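Local coordinates for BF1531-like N-terminal domain-containing protein (Bacteroides fragilis, PDB 3SLR) that is of unknown function but binds magnesium through a phosphatase-type domain and may act as a hydrolase on ester bonds, at residues 36-47 with 203-212; 225-235 with 258-268. All blocks are in the same frame, centred on the assembly; numbering follows the deposited sequence.

How the interactions relate
The two contacts belong to different sheets of the chain and lie on opposite sides of its centre, with centres about 29 Å apart and nearest atoms about 11 Å apart. Both are largely buried. Interaction 1 joins two helices beside the five-stranded parallel sheet of the FkbH N-terminal domain, away from any metal. Interaction 2 sets a helix against a strand of the four-stranded parallel sheet and the magnesium-binding loop that follows it. Helix 203-217 of the first leads along the chain to strand 224-227 of the second. Serines, a glutamate and a salt-bridge network mark interaction 1; aliphatic and aromatic packing with one amide hydrogen bond marks interaction 2.

Interaction 1: residues 36-47 with 203-212; sequences LATAIKGEGILR and LPIISSRTID
Glu-43 sends CG anti to its backbone N (chi1 -175°) and then bends at chi2, while Ile-211 turns CG1 toward the side of its own backbone N; the two chains thus run alongside each other in opposite senses, CG of Glu-43 lying 3.4 Å from CG1 of Ile-211. They join two helices of the FkbH N-terminal domain, which belongs to the SGNH hydrolase clan; the segment axes cross at -52°. Small residues suit the closest stretch: CB of Ala-39 is 3.7 Å from CB of Ser-207, and Gly-44, lacking a side chain, admits the CD1 end of Ile-211. Toward the N-terminal ends of the two segments, CD1 of Leu-36 packs against CG2 of Ile-206 in the apolar part, and Leu-9 of helix 6-12 touches Ala-39, Glu-43 and Ser-207.

The buried carboxylate of Glu-43 is well supplied with partners. Water 2 donates to OE1 and to the carbonyl of Pro-204, and water 1 links OE2 to OG of Ser-208. Arg-47, long enough to fold back over Ile-211, lays one face of its guanidinium against CG2 of that isoleucine, which sits over the centre of the group. Its NH2 gives a nearly straight bond (169°) to OE2 of Glu-43, completing a network of three charged residues in which NH1 of Arg-47 meets the anti lone pair of OD1 of Asp-212 at 2.8 Å.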
loop_
_atom_site.group_PDB
_atom_site.type_symbol
_atom_site.label_atom_id
_atom_site.label_comp_id
_atom_site.label_asym_id
_atom_site.label_seq_id
_atom_site.Cartn_x
_atom_site.Cartn_y
_atom_site.Cartn_z
ATOM N N LEU A 36 15.012 -9.764 -1.894
ATOM C CA LEU A 36 13.739 -9.421 -1.265
ATOM C C LEU A 36 13.854 -9.533 0.256
ATOM O O LEU A 36 13.318 -8.705 0.994
ATOM C CB LEU A 36 12.614 -10.318 -1.788
ATOM C CG LEU A 36 11.198 -10.099 -1.239
ATOM C CD1 LEU A 36 10.719 -8.676 -1.480
ATOM C CD2 LEU A 36 10.232 -11.111 -1.845
ATOM N N ALA A 37 14.576 -10.546 0.723
ATOM C CA ALA A 37 14.833 -10.692 2.163
ATOM C C ALA A 37 15.557 -9.478 2.733
ATOM O O ALA A 37 15.154 -8.921 3.765
ATOM C CB ALA A 37 15.625 -11.961 2.440
ATOM N N THR A 38 16.629 -9.066 2.062
ATOM C CA THR A 38 17.378 -7.890 2.478
ATOM C C THR A 38 16.484 -6.655 2.502
ATOM O O THR A 38 16.474 -5.894 3.471
ATOM C CB THR A 38 18.573 -7.646 1.553
ATOM O OG1 THR A 38 19.498 -8.731 1.682
ATOM C CG2 THR A 38 19.279 -6.356 1.927
ATOM N N ALA A 39 15.715 -6.468 1.433
ATOM C CA ALA A 39 14.817 -5.323 1.332
ATOM C C ALA A 39 13.783 -5.299 2.447
ATOM O O ALA A 39 13.557 -4.268 3.066
ATOM C CB ALA A 39 14.134 -5.302 -0.031
ATOM N N ILE A 40 13.147 -6.434 2.708
ATOM C CA ILE A 40 12.177 -6.506 3.807
ATOM C C ILE A 40 12.806 -6.210 5.172
ATOM O O ILE A 40 12.236 -5.479 5.997
ATOM C CB ILE A 40 11.478 -7.879 3.853
ATOM C CG1 ILE A 40 10.502 -7.981 2.678
ATOM C CG2 ILE A 40 10.749 -8.067 5.196
ATOM C CD1 ILE A 40 9.934 -9.362 2.443
ATOM N N LYS A 41 13.982 -6.780 5.410
ATOM C CA LYS A 41 14.657 -6.599 6.689
ATOM C C LYS A 41 15.041 -5.129 6.894
ATOM O O LYS A 41 14.772 -4.546 7.946
ATOM C CB LYS A 41 15.877 -7.519 6.773
ATOM C CG LYS A 41 16.629 -7.425 8.095
ATOM C CD LYS A 41 17.676 -8.534 8.188
ATOM C CE LYS A 41 18.389 -8.503 9.531
ATOM N NZ LYS A 41 19.024 -7.179 9.763
ATOM N N GLY A 42 15.647 -4.529 5.875
ATOM C CA GLY A 42 16.021 -3.126 5.927
ATOM C C GLY A 42 14.828 -2.182 6.040
ATOM O O GLY A 42 14.866 -1.205 6.790
ATOM N N GLU A 43 13.770 -2.461 5.281
ATOM C CA GLU A 43 12.550 -1.663 5.361
ATOM C C GLU A 43 11.979 -1.716 6.782
ATOM O O GLU A 43 11.568 -0.695 7.335
ATOM C CB GLU A 43 11.516 -2.163 4.342
ATOM C CG GLU A 43 10.250 -1.324 4.275
ATOM C CD GLU A 43 10.351 -0.165 3.297
ATOM O OE1 GLU A 43 10.832 -0.378 2.161
ATOM O OE2 GLU A 43 9.929 0.954 3.654
ATOM N N GLY A 44 11.979 -2.906 7.379
ATOM C CA GLY A 44 11.454 -3.075 8.719
ATOM C C GLY A 44 12.244 -2.262 9.736
ATOM O O GLY A 44 11.672 -1.631 10.626
ATOM N N ILE A 45 13.562 -2.259 9.583
ATOM C CA ILE A 45 14.428 -1.505 10.489
ATOM C C ILE A 45 14.137 -0.008 10.389
ATOM O O ILE A 45 14.058 0.695 11.396
ATOM C CB ILE A 45 15.912 -1.793 10.198
ATOM C CG1 ILE A 45 16.244 -3.237 10.573
ATOM C CG2 ILE A 45 16.813 -0.815 10.936
ATOM C CD1 ILE A 45 17.628 -3.665 10.186
ATOM N N LEU A 46 13.957 0.475 9.167
ATOM C CA LEU A 46 13.604 1.868 8.947
ATOM C C LEU A 46 12.209 2.191 9.466
ATOM O O LEU A 46 11.866 3.361 9.638
ATOM C CB LEU A 46 13.728 2.220 7.466
ATOM C CG LEU A 46 15.165 2.230 6.948
ATOM C CD1 LEU A 46 15.169 2.396 5.440
ATOM C CD2 LEU A 46 15.983 3.333 7.607
ATOM N N ARG A 47 11.411 1.156 9.729
ATOM C CA ARG A 47 10.080 1.337 10.319
ATOM C C ARG A 47 10.119 1.017 11.823
ATOM O O ARG A 47 9.081 0.800 12.454
ATOM C CB ARG A 47 9.048 0.442 9.620
ATOM C CG ARG A 47 7.647 1.038 9.484
ATOM C CD ARG A 47 7.589 2.140 8.440
ATOM N NE ARG A 47 7.803 1.650 7.073
ATOM C CZ ARG A 47 6.858 1.134 6.293
ATOM N NH1 ARG A 47 5.610 1.017 6.737
ATOM N NH2 ARG A 47 7.167 0.715 5.065
ATOM N N LEU A 203 11.808 -3.775 -6.137
ATOM C CA LEU A 203 12.090 -4.361 -4.824
ATOM C C LEU A 203 11.671 -3.485 -3.634
ATOM O O LEU A 203 10.983 -3.965 -2.738
ATOM C CB LEU A 203 13.559 -4.792 -4.701
ATOM C CG LEU A 203 13.956 -6.128 -5.330
ATOM C CD1 LEU A 203 15.468 -6.192 -5.504
ATOM C CD2 LEU A 203 13.454 -7.300 -4.485
ATOM N N PRO A 204 12.060 -2.196 -3.626
ATOM C CA PRO A 204 11.673 -1.339 -2.494
ATOM C C PRO A 204 10.176 -1.058 -2.439
ATOM O O PRO A 204 9.659 -0.749 -1.369
ATOM C CB PRO A 204 12.410 -0.025 -2.763
ATOM C CG PRO A 204 13.362 -0.290 -3.851
ATOM C CD PRO A 204 12.921 -1.498 -4.593
ATOM N N ILE A 205 9.490 -1.121 -3.580
ATOM C CA ILE A 205 8.044 -0.970 -3.574
ATOM C C ILE A 205 7.401 -2.132 -2.831
ATOM O O ILE A 205 6.543 -1.934 -1.981
ATOM C CB ILE A 205 7.460 -0.893 -5.001
ATOM C CG1 ILE A 205 7.934 0.394 -5.686
ATOM C CG2 ILE A 205 5.947 -0.977 -4.942
ATOM C CD1 ILE A 205 7.649 0.450 -7.196
ATOM N N ILE A 206 7.831 -3.347 -3.138
ATOM C CA ILE A 206 7.270 -4.517 -2.484
ATOM C C ILE A 206 7.650 -4.595 -0.989
ATOM O O ILE A 206 6.813 -4.946 -0.157
ATOM C CB ILE A 206 7.642 -5.825 -3.226
ATOM C CG1 ILE A 206 7.101 -5.796 -4.660
ATOM C CG2 ILE A 206 7.123 -7.037 -2.463
ATOM C CD1 ILE A 206 5.729 -5.173 -4.781
ATOM N N SER A 207 8.884 -4.256 -0.638
ATOM C CA SER A 207 9.257 -4.289 0.774
ATOM C C SER A 207 8.434 -3.277 1.567
ATOM O O SER A 207 7.991 -3.559 2.680
ATOM C CB SER A 207 10.769 -4.075 0.992
ATOM O OG SER A 207 11.238 -2.867 0.413
ATOM N N SER A 208 8.220 -2.101 0.992
ATOM C CA SER A 208 7.480 -1.066 1.700
ATOM C C SER A 208 6.041 -1.528 1.933
ATOM O O SER A 208 5.509 -1.398 3.027
ATOM C CB SER A 208 7.535 0.260 0.936
ATOM O OG SER A 208 6.878 1.282 1.663
ATOM N N ARG A 209 5.422 -2.081 0.901
ATOM C CA ARG A 209 4.049 -2.578 0.998
ATOM C C ARG A 209 3.917 -3.788 1.921
ATOM O O ARG A 209 2.842 -4.043 2.474
ATOM C CB ARG A 209 3.511 -2.921 -0.397
ATOM C CG ARG A 209 3.276 -1.693 -1.289
ATOM C CD ARG A 209 2.091 -0.865 -0.812
ATOM N NE ARG A 209 0.866 -1.661 -0.815
ATOM C CZ ARG A 209 -0.112 -1.553 -1.712
ATOM N NH1 ARG A 209 -0.041 -0.648 -2.692
ATOM N NH2 ARG A 209 -1.175 -2.346 -1.619
ATOM N N THR A 210 5.003 -4.544 2.076
ATOM C CA THR A 210 5.002 -5.689 2.984
ATOM C C THR A 210 5.099 -5.193 4.421
ATOM O O THR A 210 4.352 -5.628 5.294
ATOM C CB THR A 210 6.162 -6.640 2.667
ATOM O OG1 THR A 210 6.043 -7.055 1.305
ATOM C CG2 THR A 210 6.142 -7.865 3.568
ATOM N N ILE A 211 6.013 -4.266 4.651
ATOM C CA ILE A 211 6.178 -3.721 5.994
ATOM C C ILE A 211 4.952 -2.896 6.411
ATOM O O ILE A 211 4.614 -2.868 7.594
ATOM C CB ILE A 211 7.492 -2.923 6.156
ATOM C CG1 ILE A 211 8.719 -3.842 6.001
ATOM C CG2 ILE A 211 7.526 -2.201 7.520
ATOM C CD1 ILE A 211 8.773 -5.044 6.980
ATOM N N ASP A 212 4.268 -2.256 5.455
ATOM C CA ASP A 212 3.059 -1.498 5.790
ATOM C C ASP A 212 2.085 -2.419 6.517
ATOM O O ASP A 212 1.401 -2.003 7.457
ATOM C CB ASP A 212 2.333 -0.955 4.539
ATOM C CG ASP A 212 3.094 0.156 3.820
ATOM O OD1 ASP A 212 3.961 0.821 4.429
ATOM O OD2 ASP A 212 2.802 0.366 2.617
HETATM O O HOH W 1 8.705 3.040 2.604
HETATM O O HOH W 2 10.819 1.615 0.173
#

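Interaction 2: residues 225-235 with 258-268; sequences LILDLDNTIWG and FTEFQEWVKKL. With MG (magnesium ion), chain B; MG (magnesium ion), chain C.
Phe-258 lies with one ring face against the backbone of Trp-234 and Gly-235, with Trp-234 C over the ring centre, 3.4 Å above its plane. Gly-235 N sits over the same face nearer the rim, and glycine suits this position because CE2 of Phe-258 comes within 3.3 Å of its CA. The ring edge is turned to another part of the loop: the carbonyl O of Thr-232 lies near the ring plane, 3.4 Å from CE1. That oxygen is also 3.3 Å from CE2 of Phe-261, yet it is buried with no hydrogen-bonding partner.

One helix turn on from Phe-258, Gln-262 stretches its extended chain to the loop. Its NE2 donates a short, fairly straight bond (2.7 Å, 166°) to O of Ile-233, which lies in the amide plane, while its OE1 accepts from Val-297 N and Leu-298 N, so both ends of the amide are used. The side chain of Ile-233 crosses that of Phe-261 at about a right angle, CG2 against CE2. Along the strand the contact is aliphatic: the side chains of Leu-227 and Val-265 meet tip to tip, CD1 to CG1 at 3.9 Å, whereas that of Leu-225 crosses those of Val-265 and Leu-268 nearly at right angles.

The loop thus held against the helix carries the metal ligands. Asp-228 bridges two magnesium ions, OD2 to one (2.2 Å) and OD1 to the other; Asp-230 O and Asp-336 add to the first ion's shell. OG1 of Thr-232 donates to the anti lone pair of Asp-228 OD2, helping to fix that carboxylate. Asp-228, Asp-230 and Thr-232 follow the DxDx(T/V) pattern at a strand end, consistent with the magnesium site of a HAD-type phosphatase domain.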
loop_
_atom_site.group_PDB
_atom_site.type_symbol
_atom_site.label_atom_id
_atom_site.label_comp_id
_atom_site.label_asym_id
_atom_site.label_seq_id
_atom_site.Cartn_x
_atom_site.Cartn_y
_atom_site.Cartn_z
ATOM N N LEU A 225 -6.080 12.472 8.236
ATOM C CA LEU A 225 -5.578 13.216 7.087
ATOM C C LEU A 225 -5.873 14.710 7.288
ATOM O O LEU A 225 -7.018 15.092 7.509
ATOM C CB LEU A 225 -6.249 12.714 5.798
ATOM C CG LEU A 225 -5.907 13.478 4.514
ATOM C CD1 LEU A 225 -4.421 13.355 4.204
ATOM C CD2 LEU A 225 -6.735 13.007 3.309
ATOM N N ILE A 226 -4.826 15.537 7.232
ATOM C CA ILE A 226 -4.952 16.986 7.383
ATOM C C ILE A 226 -4.747 17.635 6.029
ATOM O O ILE A 226 -3.744 17.382 5.362
ATOM C CB ILE A 226 -3.894 17.548 8.355
ATOM C CG1 ILE A 226 -4.008 16.854 9.702
ATOM C CG2 ILE A 226 -4.042 19.078 8.501
ATOM C CD1 ILE A 226 -2.789 17.084 10.598
ATOM N N LEU A 227 -5.700 18.473 5.630
ATOM C CA LEU A 227 -5.707 19.051 4.290
ATOM C C LEU A 227 -5.521 20.561 4.285
ATOM O O LEU A 227 -6.192 21.279 5.011
ATOM C CB LEU A 227 -7.041 18.745 3.605
ATOM C CG LEU A 227 -7.365 17.262 3.422
ATOM C CD1 LEU A 227 -8.852 17.068 3.129
ATOM C CD2 LEU A 227 -6.493 16.652 2.326
ATOM N N ASP A 228 -4.627 21.039 3.435
ATOM C CA ASP A 228 -4.653 22.437 3.048
ATOM C C ASP A 228 -5.870 22.626 2.121
ATOM O O ASP A 228 -6.430 21.650 1.634
ATOM C CB ASP A 228 -3.344 22.788 2.342
ATOM C CG ASP A 228 -3.367 24.166 1.732
ATOM O OD1 ASP A 228 -3.468 25.149 2.499
ATOM O OD2 ASP A 228 -3.280 24.259 0.491
ATOM N N LEU A 229 -6.303 23.862 1.901
ATOM C CA LEU A 229 -7.448 24.106 1.024
ATOM C C LEU A 229 -7.020 24.602 -0.360
ATOM O O LEU A 229 -7.136 23.878 -1.351
ATOM C CB LEU A 229 -8.433 25.087 1.678
ATOM C CG LEU A 229 -9.126 24.625 2.967
ATOM C CD1 LEU A 229 -10.007 25.739 3.557
ATOM C CD2 LEU A 229 -9.941 23.345 2.746
ATOM N N ASP A 230 -6.516 25.830 -0.434
ATOM C CA ASP A 230 -6.237 26.435 -1.743
ATOM C C ASP A 230 -5.226 25.630 -2.565
ATOM O O ASP A 230 -4.092 25.400 -2.136
ATOM C CB ASP A 230 -5.760 27.884 -1.596
ATOM C CG ASP A 230 -6.859 28.828 -1.119
ATOM O OD1 ASP A 230 -8.046 28.677 -1.513
ATOM O OD2 ASP A 230 -6.523 29.757 -0.356
ATOM N N ASN A 231 -5.642 25.221 -3.758
ATOM C CA ASN A 231 -4.794 24.458 -4.661
ATOM C C ASN A 231 -4.417 23.076 -4.128
ATOM O O ASN A 231 -3.536 22.415 -4.664
ATOM C CB ASN A 231 -3.564 25.264 -5.082
ATOM C CG ASN A 231 -3.933 26.442 -5.970
ATOM O OD1 ASN A 231 -4.748 26.310 -6.897
ATOM N ND2 ASN A 231 -3.356 27.604 -5.684
ATOM N N THR A 232 -5.119 22.643 -3.087
ATOM C CA THR A 232 -4.968 21.286 -2.581
ATOM C C THR A 232 -6.255 20.502 -2.813
ATOM O O THR A 232 -6.234 19.485 -3.522
ATOM C CB THR A 232 -4.516 21.268 -1.087
ATOM O OG1 THR A 232 -3.231 21.884 -0.989
ATOM C CG2 THR A 232 -4.393 19.845 -0.574
ATOM N N ILE A 233 -7.378 20.983 -2.278
ATOM C CA ILE A 233 -8.669 20.337 -2.564
ATOM C C ILE A 233 -9.548 21.072 -3.592
ATOM O O ILE A 233 -10.583 20.564 -4.000
ATOM C CB ILE A 233 -9.480 20.007 -1.290
ATOM C CG1 ILE A 233 -10.026 21.284 -0.629
ATOM C CG2 ILE A 233 -8.630 19.181 -0.327
ATOM C CD1 ILE A 233 -11.153 21.020 0.357
ATOM N N TRP A 234 -9.146 22.277 -3.985
ATOM C CA TRP A 234 -9.791 22.985 -5.093
ATOM C C TRP A 234 -8.736 23.829 -5.787
ATOM O O TRP A 234 -7.717 24.158 -5.190
ATOM C CB TRP A 234 -10.982 23.860 -4.639
ATOM C CG TRP A 234 -10.660 24.942 -3.607
ATOM C CD1 TRP A 234 -9.766 25.973 -3.738
ATOM C CD2 TRP A 234 -11.259 25.098 -2.308
ATOM N NE1 TRP A 234 -9.761 26.747 -2.592
ATOM C CE2 TRP A 234 -10.671 26.232 -1.704
ATOM C CE3 TRP A 234 -12.227 24.381 -1.593
ATOM C CZ2 TRP A 234 -11.021 26.662 -0.418
ATOM C CZ3 TRP A 234 -12.577 24.812 -0.322
ATOM C CH2 TRP A 234 -11.978 25.944 0.251
ATOM N N GLY A 235 -8.958 24.157 -7.052
ATOM C CA GLY A 235 -8.027 25.015 -7.760
ATOM C C GLY A 235 -8.297 26.473 -7.422
ATOM O O GLY A 235 -9.440 26.874 -7.247
ATOM N N PHE A 258 -9.672 17.943 -9.071
ATOM C CA PHE A 258 -9.937 18.250 -7.671
ATOM C C PHE A 258 -11.182 17.507 -7.192
ATOM O O PHE A 258 -11.231 17.042 -6.056
ATOM C CB PHE A 258 -10.042 19.766 -7.432
ATOM C CG PHE A 258 -8.712 20.480 -7.499
ATOM C CD1 PHE A 258 -7.793 20.370 -6.453
ATOM C CD2 PHE A 258 -8.389 21.278 -8.582
ATOM C CE1 PHE A 258 -6.567 21.020 -6.518
ATOM C CE2 PHE A 258 -7.167 21.926 -8.653
ATOM C CZ PHE A 258 -6.257 21.799 -7.614
ATOM N N THR A 259 -12.170 17.364 -8.072
ATOM C CA THR A 259 -13.372 16.592 -7.758
ATOM C C THR A 259 -13.013 15.138 -7.438
ATOM O O THR A 259 -13.476 14.579 -6.438
ATOM C CB THR A 259 -14.383 16.612 -8.940
ATOM O OG1 THR A 259 -15.011 17.891 -8.990
ATOM C CG2 THR A 259 -15.463 15.550 -8.756
ATOM N N GLU A 260 -12.204 14.528 -8.298
ATOM C CA GLU A 260 -11.830 13.124 -8.119
ATOM C C GLU A 260 -10.935 12.918 -6.898
ATOM O O GLU A 260 -11.016 11.892 -6.228
ATOM C CB GLU A 260 -11.215 12.562 -9.403
ATOM C CG GLU A 260 -12.221 12.609 -10.559
ATOM C CD GLU A 260 -11.677 12.128 -11.889
ATOM O OE1 GLU A 260 -10.461 11.874 -12.000
ATOM O OE2 GLU A 260 -12.489 12.026 -12.838
ATOM N N PHE A 261 -10.080 13.897 -6.615
ATOM C CA PHE A 261 -9.278 13.891 -5.396
ATOM C C PHE A 261 -10.146 14.011 -4.141
ATOM O O PHE A 261 -9.916 13.307 -3.152
ATOM C CB PHE A 261 -8.217 15.002 -5.438
ATOM C CG PHE A 261 -7.410 15.123 -4.164
ATOM C CD1 PHE A 261 -6.743 14.025 -3.643
ATOM C CD2 PHE A 261 -7.305 16.333 -3.507
ATOM C CE1 PHE A 261 -5.998 14.133 -2.479
ATOM C CE2 PHE A 261 -6.569 16.450 -2.335
ATOM C CZ PHE A 261 -5.913 15.348 -1.824
ATOM N N GLN A 262 -11.140 14.898 -4.170
ATOM C CA GLN A 262 -12.069 15.010 -3.038
ATOM C C GLN A 262 -12.850 13.716 -2.843
ATOM O O GLN A 262 -13.171 13.353 -1.722
ATOM C CB GLN A 262 -13.049 16.167 -3.224
ATOM C CG GLN A 262 -12.447 17.529 -2.979
ATOM C CD GLN A 262 -13.498 18.618 -2.929
ATOM O OE1 GLN A 262 -14.642 18.382 -2.519
ATOM N NE2 GLN A 262 -13.111 19.819 -3.328
ATOM N N GLU A 263 -13.151 13.014 -3.937
ATOM C CA GLU A 263 -13.855 11.734 -3.831
ATOM C C GLU A 263 -13.016 10.670 -3.105
ATOM O O GLU A 263 -13.553 9.820 -2.400
ATOM C CB GLU A 263 -14.283 11.244 -5.222
ATOM C CG GLU A 263 -15.378 12.112 -5.814
ATOM C CD GLU A 263 -15.623 11.858 -7.294
ATOM O OE1 GLU A 263 -14.807 11.157 -7.937
ATOM O OE2 GLU A 263 -16.632 12.389 -7.814
ATOM N N TRP A 264 -11.706 10.714 -3.309
ATOM C CA TRP A 264 -10.781 9.841 -2.595
ATOM C C TRP A 264 -10.806 10.184 -1.098
ATOM O O TRP A 264 -10.850 9.298 -0.248
ATOM C CB TRP A 264 -9.373 10.024 -3.174
ATOM C CG TRP A 264 -8.298 9.139 -2.581
ATOM C CD1 TRP A 264 -8.088 7.814 -2.849
ATOM C CD2 TRP A 264 -7.278 9.527 -1.656
ATOM N NE1 TRP A 264 -7.008 7.354 -2.135
ATOM C CE2 TRP A 264 -6.492 8.383 -1.395
ATOM C CE3 TRP A 264 -6.957 10.730 -1.016
ATOM C CZ2 TRP A 264 -5.400 8.407 -0.531
ATOM C CZ3 TRP A 264 -5.868 10.750 -0.153
ATOM C CH2 TRP A 264 -5.105 9.594 0.083
ATOM N N VAL A 265 -10.790 11.473 -0.786
ATOM C CA VAL A 265 -10.821 11.905 0.615
ATOM C C VAL A 265 -12.124 11.439 1.264
ATOM O O VAL A 265 -12.137 10.963 2.406
ATOM C CB VAL A 265 -10.644 13.415 0.735
ATOM C CG1 VAL A 265 -10.822 13.881 2.202
ATOM C CG2 VAL A 265 -9.265 13.814 0.198
ATOM N N LYS A 266 -13.213 11.566 0.519
ATOM C CA LYS A 266 -14.522 11.127 0.980
ATOM C C LYS A 266 -14.515 9.645 1.350
ATOM O O LYS A 266 -15.114 9.251 2.352
ATOM C CB LYS A 266 -15.572 11.398 -0.106
ATOM C CG LYS A 266 -16.980 10.944 0.265
ATOM C CD LYS A 266 -17.977 11.327 -0.835
ATOM C CE LYS A 266 -19.413 11.285 -0.330
ATOM N NZ LYS A 266 -20.112 10.045 -0.754
ATOM N N LYS A 267 -13.859 8.818 0.536
ATOM C CA LYS A 267 -13.745 7.397 0.873
ATOM C C LYS A 267 -12.983 7.170 2.189
ATOM O O LYS A 267 -13.353 6.308 2.982
ATOM C CB LYS A 267 -13.109 6.594 -0.265
ATOM C CG LYS A 267 -14.047 6.365 -1.450
ATOM C CD LYS A 267 -13.386 5.476 -2.516
ATOM C CE LYS A 267 -12.266 6.208 -3.258
ATOM N NZ LYS A 267 -11.710 5.353 -4.383
ATOM N N LEU A 268 -11.915 7.928 2.407
ATOM C CA LEU A 268 -11.177 7.850 3.669
ATOM C C LEU A 268 -12.085 8.197 4.852
ATOM O O LEU A 268 -12.142 7.466 5.843
ATOM C CB LEU A 268 -9.958 8.783 3.651
ATOM C CG LEU A 268 -8.871 8.383 2.661
ATOM C CD1 LEU A 268 -7.815 9.491 2.570
ATOM C CD2 LEU A 268 -8.239 7.028 3.036
HETATM MG MG MG B . -2.281 25.793 -0.768
HETATM MG MG MG C . -3.997 27.445 1.903
HETATM O O HOH W 3 -4.251 29.652 1.378
HETATM O O HOH W 4 -1.072 27.225 -2.364
HETATM O O HOH W 5 -2.652 27.760 0.139
HETATM O O HOH W 6 -0.569 26.003 0.868
HETATM O O HOH W 7 -2.510 27.548 3.517
#